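Local structure of conserved exported protein (Bacteroides fragilis, 3CLW) at residues A[340-345]-A[352-357]; A[287-292]-A[346-351]; A[64-69]-A[403-408]; A[178-183]-A[307-312]. The protein probably acts as a family 30 glycoside hydrolase that cleaves O-glycosidic bonds, working from a TIM-barrel scaffold, although its substrate remains unidentified. One frame throughout, in Å; residues are numbered along the deposited sequence.

Contact 1 of 4, residues A[340-345]-A[352-357]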
# COMPACT_ATOMS: atom_id res chain seq x y z
N ARG A 340 -7.78 9.42 7.03
CA ARG A 340 -8.90 9.88 6.19
C ARG A 340 -8.81 9.30 4.77
O ARG A 340 -9.82 8.86 4.21
CB ARG A 340 -8.92 11.42 6.14
CG ARG A 340 -9.97 11.96 5.15
CD ARG A 340 -10.22 13.44 5.35
NE ARG A 340 -9.09 14.23 4.88
CZ ARG A 340 -9.12 15.55 4.80
NH1 ARG A 340 -10.23 16.22 5.16
NH2 ARG A 340 -8.07 16.21 4.35
N ILE A 341 -7.60 9.28 4.21
CA ILE A 341 -7.40 8.57 2.96
C ILE A 341 -7.85 7.12 3.10
O ILE A 341 -8.59 6.62 2.24
CB ILE A 341 -5.95 8.60 2.46
CG1 ILE A 341 -5.48 10.02 2.24
CG2 ILE A 341 -5.85 7.83 1.13
CD1 ILE A 341 -3.97 10.17 2.20
N ILE A 342 -7.43 6.47 4.19
CA ILE A 342 -7.76 5.07 4.37
C ILE A 342 -9.28 4.86 4.40
O ILE A 342 -9.81 4.00 3.66
CB ILE A 342 -7.08 4.43 5.62
CG1 ILE A 342 -5.56 4.35 5.41
CG2 ILE A 342 -7.65 2.99 5.89
CD1 ILE A 342 -4.73 3.96 6.65
N HIS A 343 -9.96 5.63 5.25
CA HIS A 343 -11.40 5.49 5.41
C HIS A 343 -12.16 5.63 4.08
O HIS A 343 -13.04 4.84 3.77
CB HIS A 343 -11.92 6.51 6.39
CG HIS A 343 -13.41 6.59 6.42
ND1 HIS A 343 -14.18 5.78 7.22
CD2 HIS A 343 -14.27 7.37 5.73
CE1 HIS A 343 -15.45 6.06 7.02
NE2 HIS A 343 -15.53 7.02 6.12
N ASN A 344 -11.81 6.65 3.30
CA ASN A 344 -12.46 6.92 2.03
C ASN A 344 -12.12 5.88 0.96
O ASN A 344 -12.99 5.50 0.16
CB ASN A 344 -12.15 8.35 1.58
CG ASN A 344 -12.90 9.38 2.40
OD1 ASN A 344 -14.08 9.63 2.15
ND2 ASN A 344 -12.24 9.95 3.41
N ASP A 345 -10.88 5.39 0.96
CA ASP A 345 -10.55 4.26 0.10
C ASP A 345 -11.40 3.03 0.38
O ASP A 345 -11.92 2.39 -0.55
CB ASP A 345 -9.07 3.92 0.16
CG ASP A 345 -8.24 4.84 -0.72
OD1 ASP A 345 -8.82 5.54 -1.58
OD2 ASP A 345 -7.01 4.90 -0.56
N SER A 352 -10.16 -3.24 -1.53
CA SER A 352 -9.86 -4.45 -0.74
C SER A 352 -8.51 -4.47 -0.03
O SER A 352 -8.23 -5.40 0.74
CB SER A 352 -10.04 -5.74 -1.58
OG SER A 352 -11.43 -6.02 -1.78
N ALA A 353 -7.65 -3.50 -0.32
CA ALA A 353 -6.33 -3.39 0.31
C ALA A 353 -5.95 -1.93 0.33
O ALA A 353 -6.37 -1.18 -0.56
CB ALA A 353 -5.28 -4.17 -0.44
N TRP A 354 -5.15 -1.54 1.34
CA TRP A 354 -4.53 -0.21 1.41
C TRP A 354 -3.04 -0.40 1.71
O TRP A 354 -2.69 -1.09 2.67
CB TRP A 354 -5.20 0.68 2.48
CG TRP A 354 -4.86 2.11 2.27
CD1 TRP A 354 -5.56 3.02 1.51
CD2 TRP A 354 -3.69 2.80 2.75
NE1 TRP A 354 -4.91 4.22 1.51
CE2 TRP A 354 -3.75 4.11 2.25
CE3 TRP A 354 -2.59 2.42 3.54
CZ2 TRP A 354 -2.77 5.08 2.54
CZ3 TRP A 354 -1.61 3.36 3.82
CH2 TRP A 354 -1.71 4.68 3.32
N GLN A 355 -2.17 0.18 0.88
CA GLN A 355 -0.73 -0.12 0.97
C GLN A 355 0.13 1.14 1.01
O GLN A 355 -0.00 2.04 0.17
CB GLN A 355 -0.30 -1.03 -0.19
CG GLN A 355 -1.35 -2.13 -0.53
CD GLN A 355 -0.83 -3.17 -1.47
OE1 GLN A 355 -0.34 -2.84 -2.54
NE2 GLN A 355 -0.94 -4.45 -1.08
N TRP A 356 0.98 1.22 2.03
CA TRP A 356 2.01 2.26 2.12
C TRP A 356 3.06 2.09 1.04
O TRP A 356 3.24 1.00 0.51
CB TRP A 356 2.74 2.17 3.49
CG TRP A 356 2.00 2.79 4.58
CD1 TRP A 356 1.25 2.16 5.55
CD2 TRP A 356 1.91 4.19 4.86
NE1 TRP A 356 0.72 3.09 6.41
CE2 TRP A 356 1.11 4.34 6.01
CE3 TRP A 356 2.44 5.34 4.24
CZ2 TRP A 356 0.80 5.59 6.54
CZ3 TRP A 356 2.14 6.58 4.77
CH2 TRP A 356 1.34 6.70 5.92
N TRP A 357 3.75 3.18 0.73
CA TRP A 357 5.05 3.13 0.08
C TRP A 357 6.06 2.60 1.15
O TRP A 357 5.72 1.73 1.99
CB TRP A 357 5.37 4.53 -0.51
CG TRP A 357 6.72 4.76 -1.13
CD1 TRP A 357 7.54 5.82 -0.88
CD2 TRP A 357 7.43 3.93 -2.07
NE1 TRP A 357 8.70 5.72 -1.60
CE2 TRP A 357 8.67 4.56 -2.34
CE3 TRP A 357 7.15 2.70 -2.69
CZ2 TRP A 357 9.62 4.02 -3.21
CZ3 TRP A 357 8.10 2.17 -3.56
CH2 TRP A 357 9.32 2.83 -3.81

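Contact 2 of 4, residues A[287-292]-A[346-351]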
# COMPACT_ATOMS: atom_id res chain seq x y z
N LEU A 287 -12.18 16.74 -3.94
CA LEU A 287 -11.47 15.83 -4.82
C LEU A 287 -11.37 14.43 -4.19
O LEU A 287 -11.64 13.43 -4.85
CB LEU A 287 -10.09 16.41 -5.16
CG LEU A 287 -9.07 15.52 -5.88
CD1 LEU A 287 -9.58 15.11 -7.28
CD2 LEU A 287 -7.73 16.25 -5.97
N LEU A 288 -10.99 14.38 -2.91
CA LEU A 288 -10.83 13.13 -2.18
C LEU A 288 -12.05 12.23 -2.38
O LEU A 288 -11.93 11.07 -2.81
CB LEU A 288 -10.58 13.40 -0.68
CG LEU A 288 -10.73 12.29 0.38
CD1 LEU A 288 -9.49 11.40 0.49
CD2 LEU A 288 -11.05 12.89 1.75
N VAL A 289 -13.23 12.76 -2.09
CA VAL A 289 -14.43 11.92 -2.11
C VAL A 289 -15.00 11.64 -3.51
O VAL A 289 -15.43 10.52 -3.78
CB VAL A 289 -15.53 12.42 -1.12
CG1 VAL A 289 -14.98 12.47 0.31
CG2 VAL A 289 -16.12 13.80 -1.54
N ASP A 290 -14.99 12.65 -4.38
CA ASP A 290 -15.49 12.53 -5.77
C ASP A 290 -14.74 11.47 -6.58
O ASP A 290 -15.36 10.57 -7.16
CB ASP A 290 -15.38 13.86 -6.52
CG ASP A 290 -16.42 14.89 -6.06
OD1 ASP A 290 -16.27 16.07 -6.48
OD2 ASP A 290 -17.37 14.55 -5.30
N ILE A 291 -13.41 11.59 -6.63
CA ILE A 291 -12.62 10.66 -7.43
C ILE A 291 -12.78 9.20 -6.95
O ILE A 291 -12.89 8.30 -7.78
CB ILE A 291 -11.14 11.05 -7.55
CG1 ILE A 291 -10.46 10.24 -8.68
CG2 ILE A 291 -10.40 10.85 -6.22
CD1 ILE A 291 -9.27 10.89 -9.28
N ARG A 292 -12.84 9.00 -5.64
CA ARG A 292 -12.98 7.65 -5.09
C ARG A 292 -14.38 7.06 -5.30
O ARG A 292 -14.53 5.84 -5.52
CB ARG A 292 -12.58 7.64 -3.60
CG ARG A 292 -11.07 7.52 -3.39
CD ARG A 292 -10.58 8.19 -2.11
NE ARG A 292 -9.12 8.24 -2.15
CZ ARG A 292 -8.41 9.24 -2.66
NH1 ARG A 292 -9.01 10.33 -3.11
NH2 ARG A 292 -7.08 9.16 -2.69
N LEU A 346 -11.53 2.69 1.66
CA LEU A 346 -12.31 1.53 2.09
C LEU A 346 -13.82 1.70 1.90
O LEU A 346 -14.50 0.76 1.56
CB LEU A 346 -12.03 1.24 3.57
CG LEU A 346 -10.64 0.74 3.96
CD1 LEU A 346 -10.50 0.65 5.48
CD2 LEU A 346 -10.30 -0.59 3.27
N THR A 347 -14.33 2.90 2.13
CA THR A 347 -15.78 3.12 2.15
C THR A 347 -16.33 3.73 0.86
O THR A 347 -17.48 3.52 0.57
CB THR A 347 -16.22 3.98 3.35
OG1 THR A 347 -15.60 5.27 3.24
CG2 THR A 347 -15.83 3.35 4.67
N LEU A 348 -15.54 4.50 0.14
CA LEU A 348 -16.00 5.11 -1.09
C LEU A 348 -15.52 4.34 -2.32
O LEU A 348 -16.31 4.02 -3.19
CB LEU A 348 -15.60 6.59 -1.18
CG LEU A 348 -16.11 7.51 -0.08
CD1 LEU A 348 -15.96 8.96 -0.50
CD2 LEU A 348 -17.55 7.21 0.29
N ALA A 349 -14.22 4.01 -2.36
CA ALA A 349 -13.65 3.26 -3.47
C ALA A 349 -13.80 1.75 -3.25
O ALA A 349 -13.46 0.97 -4.13
CB ALA A 349 -12.20 3.65 -3.71
N ASN A 350 -14.34 1.37 -2.08
CA ASN A 350 -14.50 -0.02 -1.67
C ASN A 350 -13.23 -0.85 -1.82
O ASN A 350 -13.27 -2.00 -2.29
CB ASN A 350 -15.68 -0.68 -2.42
CG ASN A 350 -17.04 -0.31 -1.83
OD1 ASN A 350 -17.84 -1.17 -1.49
ND2 ASN A 350 -17.30 0.97 -1.72
N ALA A 351 -12.08 -0.27 -1.45
CA ALA A 351 -10.80 -0.90 -1.71
C ALA A 351 -10.71 -2.18 -0.93
O ALA A 351 -11.09 -2.21 0.24
CB ALA A 351 -9.67 0.03 -1.34

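Contact 3 of 4, residues A[64-69]-A[403-408]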
# COMPACT_ATOMS: atom_id res chain seq x y z
N ALA A 64 0.78 -4.78 12.46
CA ALA A 64 0.52 -6.16 12.06
C ALA A 64 -0.00 -6.21 10.60
O ALA A 64 -1.08 -6.73 10.34
CB ALA A 64 -0.47 -6.85 13.02
N LEU A 65 0.79 -5.65 9.69
CA LEU A 65 0.51 -5.73 8.27
C LEU A 65 0.34 -7.16 7.79
O LEU A 65 0.93 -8.11 8.33
CB LEU A 65 1.62 -5.06 7.47
CG LEU A 65 1.83 -3.57 7.73
CD1 LEU A 65 3.09 -3.20 7.06
CD2 LEU A 65 0.64 -2.72 7.22
N THR A 66 -0.47 -7.30 6.74
CA THR A 66 -0.88 -8.61 6.29
C THR A 66 -0.54 -8.89 4.84
O THR A 66 -0.96 -9.91 4.29
CB THR A 66 -2.40 -8.83 6.58
OG1 THR A 66 -3.12 -7.66 6.22
CG2 THR A 66 -2.63 -9.11 8.05
N ASN A 67 0.19 -7.97 4.21
CA ASN A 67 0.90 -8.20 2.96
C ASN A 67 2.21 -7.44 3.10
O ASN A 67 2.32 -6.55 3.97
CB ASN A 67 0.09 -7.70 1.75
CG ASN A 67 0.85 -7.84 0.41
OD1 ASN A 67 1.06 -8.94 -0.10
ND2 ASN A 67 1.23 -6.72 -0.16
N TRP A 68 3.22 -7.79 2.30
CA TRP A 68 4.51 -7.06 2.28
C TRP A 68 4.96 -6.94 0.83
O TRP A 68 4.96 -7.95 0.10
CB TRP A 68 5.58 -7.80 3.10
CG TRP A 68 6.97 -7.13 3.22
CD1 TRP A 68 8.19 -7.66 2.85
CD2 TRP A 68 7.26 -5.86 3.81
NE1 TRP A 68 9.21 -6.81 3.17
CE2 TRP A 68 8.67 -5.68 3.77
CE3 TRP A 68 6.46 -4.83 4.36
CZ2 TRP A 68 9.30 -4.51 4.23
CZ3 TRP A 68 7.09 -3.66 4.84
CH2 TRP A 68 8.50 -3.52 4.76
N ARG A 69 5.27 -5.72 0.39
CA ARG A 69 5.65 -5.53 -1.01
C ARG A 69 7.18 -5.54 -1.15
O ARG A 69 7.88 -4.70 -0.57
CB ARG A 69 5.05 -4.26 -1.59
CG ARG A 69 3.50 -4.20 -1.61
CD ARG A 69 2.98 -2.81 -2.03
NE ARG A 69 3.53 -2.39 -3.33
CZ ARG A 69 2.92 -2.54 -4.51
NH1 ARG A 69 1.69 -3.08 -4.61
NH2 ARG A 69 3.54 -2.13 -5.60
N VAL A 403 -8.51 -5.10 11.37
CA VAL A 403 -9.21 -5.45 10.12
C VAL A 403 -8.39 -6.48 9.32
O VAL A 403 -7.51 -6.14 8.55
CB VAL A 403 -9.57 -4.19 9.25
CG1 VAL A 403 -10.49 -4.58 8.08
CG2 VAL A 403 -10.29 -3.13 10.11
N ARG A 404 -8.70 -7.75 9.55
CA ARG A 404 -7.85 -8.87 9.09
C ARG A 404 -8.30 -9.47 7.75
O ARG A 404 -9.48 -9.37 7.39
CB ARG A 404 -7.89 -9.99 10.15
CG ARG A 404 -7.36 -9.62 11.51
CD ARG A 404 -5.90 -10.00 11.62
NE ARG A 404 -5.10 -8.83 11.46
CZ ARG A 404 -3.79 -8.82 11.39
NH1 ARG A 404 -3.06 -9.93 11.37
NH2 ARG A 404 -3.21 -7.64 11.26
N PRO A 405 -7.38 -10.11 7.01
CA PRO A 405 -7.73 -10.73 5.71
C PRO A 405 -8.96 -11.61 5.80
O PRO A 405 -9.05 -12.44 6.68
CB PRO A 405 -6.50 -11.61 5.39
CG PRO A 405 -5.37 -10.87 6.04
CD PRO A 405 -5.94 -10.24 7.31
N GLY A 406 -9.92 -11.41 4.91
CA GLY A 406 -11.10 -12.29 4.89
C GLY A 406 -12.32 -11.61 5.49
O GLY A 406 -13.43 -12.03 5.22
N MET A 407 -12.12 -10.57 6.29
CA MET A 407 -13.23 -9.85 6.90
C MET A 407 -13.96 -9.14 5.79
O MET A 407 -13.37 -8.79 4.77
CB MET A 407 -12.75 -8.82 7.93
CG MET A 407 -12.38 -9.40 9.31
SD MET A 407 -12.17 -8.07 10.52
CE MET A 407 -11.92 -9.06 11.96
N LYS A 408 -15.24 -8.89 5.98
CA LYS A 408 -15.95 -8.09 5.02
C LYS A 408 -16.37 -6.78 5.65
O LYS A 408 -16.69 -6.75 6.83
CB LYS A 408 -17.12 -8.89 4.45
CG LYS A 408 -16.55 -10.03 3.61
CD LYS A 408 -17.58 -10.93 3.03
CE LYS A 408 -16.93 -11.88 2.04
NZ LYS A 408 -17.55 -13.24 2.19
O HOH W 1 -4.60 -6.49 8.00

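Contact 4 of 4, residues A[178-183]-A[307-312]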
# COMPACT_ATOMS: atom_id res chain seq x y z
N VAL A 178 4.55 -15.96 -2.30
CA VAL A 178 4.53 -14.84 -3.21
C VAL A 178 3.28 -15.02 -4.05
O VAL A 178 3.25 -15.84 -4.98
CB VAL A 178 5.76 -14.87 -4.12
CG1 VAL A 178 5.74 -13.67 -5.10
CG2 VAL A 178 7.03 -14.93 -3.25
N ASN A 179 2.24 -14.27 -3.70
CA ASN A 179 0.93 -14.47 -4.31
C ASN A 179 0.62 -13.51 -5.45
O ASN A 179 -0.35 -13.72 -6.19
CB ASN A 179 -0.15 -14.40 -3.23
CG ASN A 179 0.04 -15.45 -2.16
OD1 ASN A 179 0.41 -16.60 -2.45
ND2 ASN A 179 -0.18 -15.06 -0.90
N TYR A 180 1.42 -12.45 -5.61
CA TYR A 180 1.16 -11.41 -6.61
C TYR A 180 2.45 -10.91 -7.24
O TYR A 180 3.51 -10.91 -6.59
CB TYR A 180 0.47 -10.21 -5.98
CG TYR A 180 -0.68 -10.54 -5.01
CD1 TYR A 180 -0.45 -10.66 -3.62
CD2 TYR A 180 -1.98 -10.71 -5.49
CE1 TYR A 180 -1.49 -10.95 -2.74
CE2 TYR A 180 -3.03 -11.01 -4.63
CZ TYR A 180 -2.78 -11.12 -3.26
OH TYR A 180 -3.85 -11.39 -2.43
N ILE A 181 2.37 -10.54 -8.52
CA ILE A 181 3.48 -9.92 -9.25
C ILE A 181 2.97 -8.68 -9.91
O ILE A 181 2.01 -8.74 -10.68
CB ILE A 181 4.05 -10.81 -10.37
CG1 ILE A 181 4.82 -12.01 -9.79
CG2 ILE A 181 5.02 -10.00 -11.27
CD1 ILE A 181 4.98 -13.16 -10.75
N SER A 182 3.63 -7.57 -9.63
CA SER A 182 3.28 -6.28 -10.19
C SER A 182 4.42 -5.78 -11.11
O SER A 182 5.43 -5.28 -10.64
CB SER A 182 2.95 -5.32 -9.05
OG SER A 182 2.57 -4.07 -9.54
N PRO A 183 4.26 -5.98 -12.44
CA PRO A 183 5.39 -5.76 -13.36
C PRO A 183 5.70 -4.29 -13.65
O PRO A 183 6.85 -3.95 -14.00
CB PRO A 183 4.95 -6.50 -14.64
CG PRO A 183 3.44 -6.34 -14.64
CD PRO A 183 3.04 -6.43 -13.16
N LYS A 307 -12.03 -6.18 -7.97
CA LYS A 307 -11.57 -5.45 -6.78
C LYS A 307 -10.80 -4.15 -7.11
O LYS A 307 -10.31 -3.94 -8.22
CB LYS A 307 -10.72 -6.37 -5.90
CG LYS A 307 -11.50 -7.45 -5.16
CD LYS A 307 -10.56 -8.39 -4.49
CE LYS A 307 -11.32 -9.33 -3.58
NZ LYS A 307 -10.40 -10.23 -2.83
N PHE A 308 -10.71 -3.29 -6.10
CA PHE A 308 -9.76 -2.19 -6.12
C PHE A 308 -8.72 -2.31 -4.97
O PHE A 308 -9.07 -2.72 -3.88
CB PHE A 308 -10.50 -0.84 -6.04
CG PHE A 308 -9.57 0.34 -6.09
CD1 PHE A 308 -8.93 0.67 -7.27
CD2 PHE A 308 -9.29 1.06 -4.95
CE1 PHE A 308 -8.04 1.73 -7.32
CE2 PHE A 308 -8.41 2.11 -4.97
CZ PHE A 308 -7.78 2.46 -6.15
N TRP A 309 -7.47 -1.97 -5.26
CA TRP A 309 -6.39 -1.86 -4.26
C TRP A 309 -5.76 -0.47 -4.36
O TRP A 309 -5.34 -0.02 -5.46
CB TRP A 309 -5.29 -2.90 -4.49
CG TRP A 309 -5.51 -4.28 -3.91
CD1 TRP A 309 -6.72 -4.84 -3.52
CD2 TRP A 309 -4.51 -5.29 -3.68
NE1 TRP A 309 -6.51 -6.12 -3.06
CE2 TRP A 309 -5.17 -6.42 -3.15
CE3 TRP A 309 -3.10 -5.35 -3.87
CZ2 TRP A 309 -4.49 -7.59 -2.82
CZ3 TRP A 309 -2.43 -6.53 -3.54
CH2 TRP A 309 -3.13 -7.63 -3.01
N ALA A 310 -5.71 0.23 -3.23
CA ALA A 310 -4.88 1.43 -3.13
C ALA A 310 -3.47 0.90 -2.80
O ALA A 310 -3.24 0.28 -1.75
CB ALA A 310 -5.45 2.41 -2.07
N SER A 311 -2.54 1.04 -3.74
CA SER A 311 -1.33 0.22 -3.66
C SER A 311 -0.03 0.97 -3.39
O SER A 311 1.04 0.37 -3.37
CB SER A 311 -1.18 -0.62 -4.93
OG SER A 311 -1.16 0.25 -6.07
N GLU A 312 -0.12 2.28 -3.19
CA GLU A 312 1.04 3.08 -2.78
C GLU A 312 0.62 4.45 -2.34
O GLU A 312 -0.16 5.10 -3.00
CB GLU A 312 2.07 3.22 -3.90
CG GLU A 312 3.46 3.66 -3.39
CD GLU A 312 4.40 4.10 -4.49
OE1 GLU A 312 4.74 3.30 -5.39
OE2 GLU A 312 4.82 5.26 -4.44

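Contact 1 of 4, residues A[340-345]-A[352-357]
Trp-354 lays its indole against Ile-342 and brings its pyrrole edge to Asp-345, and these three residues make up most of the buried surface between 340-345 and 352-357. The strand and the helix before it run roughly antiparallel, their short axes 153° apart and 9.3 Å from each other at closest approach. This is the helix-to-strand packing of a TIM barrel, in which a strand residue pointing outward fills the layer between the barrel and its surrounding helices. Ile-342 meets the indole through CG1, which lies 3.7 Å from the centroid of the five-membered ring of Trp-354 and 14° off its normal. That position defines a CH-pi contact over the face. The nearest ring atoms are CD2 and CE2 of Trp-354, each 3.6 Å from CG1 of Ile-342, while CD1 of Ile-342 runs on more loosely toward CE3 of Trp-354. The ring gets there because CG of Trp-354 stands anti to the backbone N (chi1 -163°). Asp-345 comes to the edge, OD2 lying 3.0 Å from NE1 of Trp-354, with the carboxylate plane tilted from the indole. Its other oxygen, OD1, forms a salt bridge with Arg-292 that helps to fix the carboxylate. Near the same edge, Ile-341 CG2 sits 3.7 Å from NE1 of Trp-354. All four residues are buried. Helix 391-400 packs Thr-396 and Tyr-399 against Ile-342, Ala-310 of strand 307-310 touches Trp-354 and Asp-345, and the Trp-354 backbone bonds to Ser-23 of strand 6-25.

Contact 2 of 4, residues A[287-292]-A[346-351]
Leu-348 holds CG anti to its carbonyl carbon (chi1 -59°) and extends CD1 away from CA (chi2 -165°), which carries that methyl to Val-289 on the adjacent helix. Helices 285-300 and 328-347 are consecutive outer helices of the TIM barrel, and the meeting point lies where the second one ends and the chain turns toward strand 353-356. Asn-350, with positive phi, is the first residue beyond that end to depart from helical backbone angles. The apolar part of the contact is close: CD1 of Leu-348 is 3.5 Å from CB and 3.7 Å from CG1 of Val-289, the two side chains lying at a slant to one another. Arg-292 adds the base of its side chain, with CB 4.0 Å from CB of Leu-348 and equally near CB of Ala-349. Beyond CG it leads away from this interface, extended as far as NE. Its NH1 then donates back along its own helix to Leu-288 O, at 3.0 Å, in the carbonyl plane and on a lone pair. Salt bridges from NE to Asp-345 and from NH2 to Asp-278 hold the guanidinium further. The backbones also approach, their nearest CA atoms, those of Arg-292 and Ala-349, being 4.7 Å apart. Between them Ala-349 CA makes a CA-H...O contact with Arg-292 O, at 3.4 Å and an angle of 130° at the hydrogen.

Contact 3 of 4, residues A[64-69]-A[403-408]
A Pro-Gly beta turn from Arg-404 to Met-407, between helix 391-400 and strand 408-414, meets the loop that leads into barrel strand 68-71. Arg-404 and Thr-66 bury the most surface. The arginine chain is bent at chi2 (-94°) and chi3 (102°), which swings its guanidinium toward the 64-69 loop. There NH2 donates to Ala-64 O at 2.5 Å, with an N-H...O angle of 138°; the bond is very short as modelled, and its exact length is doubtful. NH2 also bonds to Ser-400 O, a second backbone carbonyl at this end of the guanidinium. Over one face, displaced toward the rim, lies the methyl of Thr-66, CG2 being 3.4 Å from NH1 of Arg-404. The same methyl reaches Pro-405, with CG2 of Thr-66 3.6 Å from CD of the proline, the methyl end of Thr-66 coming up against the CG-CD side of the proline ring. The threonine hydroxyl turns to polar partners: OG1 of Thr-66 bonds to the backbone N of Phe-22 and, at 2.6 Å, to a water. That water donates to Val-403 O, 3.0 Å away, linking the two loops. Across the turn, Met-407 N bonds to Arg-404 O at 3.1 Å. With proline second and Gly-406, at positive phi, third, this is a classic type II beta turn.

Contact 4 of 4, residues A[178-183]-A[307-312]
Tyr-180 and Trp-309 face each other across the inside of the TIM barrel, from strands separated in it by 226-232 and 270-276. CB of Tyr-180 points toward strand 307-310, and with CG anti to the carbonyl carbon (chi1 -44°) the ring presents a face to the tryptophan. Along that ring the distances shorten and then open again. CD1 and CD2 of Tyr-180 each lie 4.1 Å from CH2 of Trp-309, CE1 and CE2 come to 3.7 Å from it, and CZ is nearest at 3.5 Å. At the tip, OH of Tyr-180 is 3.9 Å from CH2 and from CZ2 of Trp-309. CH2 therefore projects onto the phenol face off centre, toward the hydroxyl end. With centroids 4.9 Å apart and planes at 65°, the pair is an edge-to-face stack in which the indole supplies the edge. Asn-179 CB covers the opposite face of the phenol. The indole is held at its other end by a hydrogen bond from NE1 to Asp-20. Around the pair, Leu-126 of strand 125-128 touches Tyr-180, while Cys-273 of strand 270-276 and Ala-353 and Gln-355 of strand 353-356 flank Trp-309.

Contacts 1 and 4 lie on the two sides of the barrel wall: in contact 4 aromatic rings meet within it, whereas contact 1 fills the layer between strand 353-356 and helix 328-347. Strands 307-310 and 353-356 are hydrogen-bonded neighbours, which ties these two directly. Contacts 1 and 2 share helix 328-347 and are joined by the Asp-345 to Arg-292 salt bridge; contact 2, farther from the chain centre, is mainly aliphatic and backbone packing. Contact 3 is partly buried, with exposed turn residues, and relies on an arginine, a carbonyl and a water. It still reaches the barrel interior through Arg-69, which bonds to Gln-355 of contact 1.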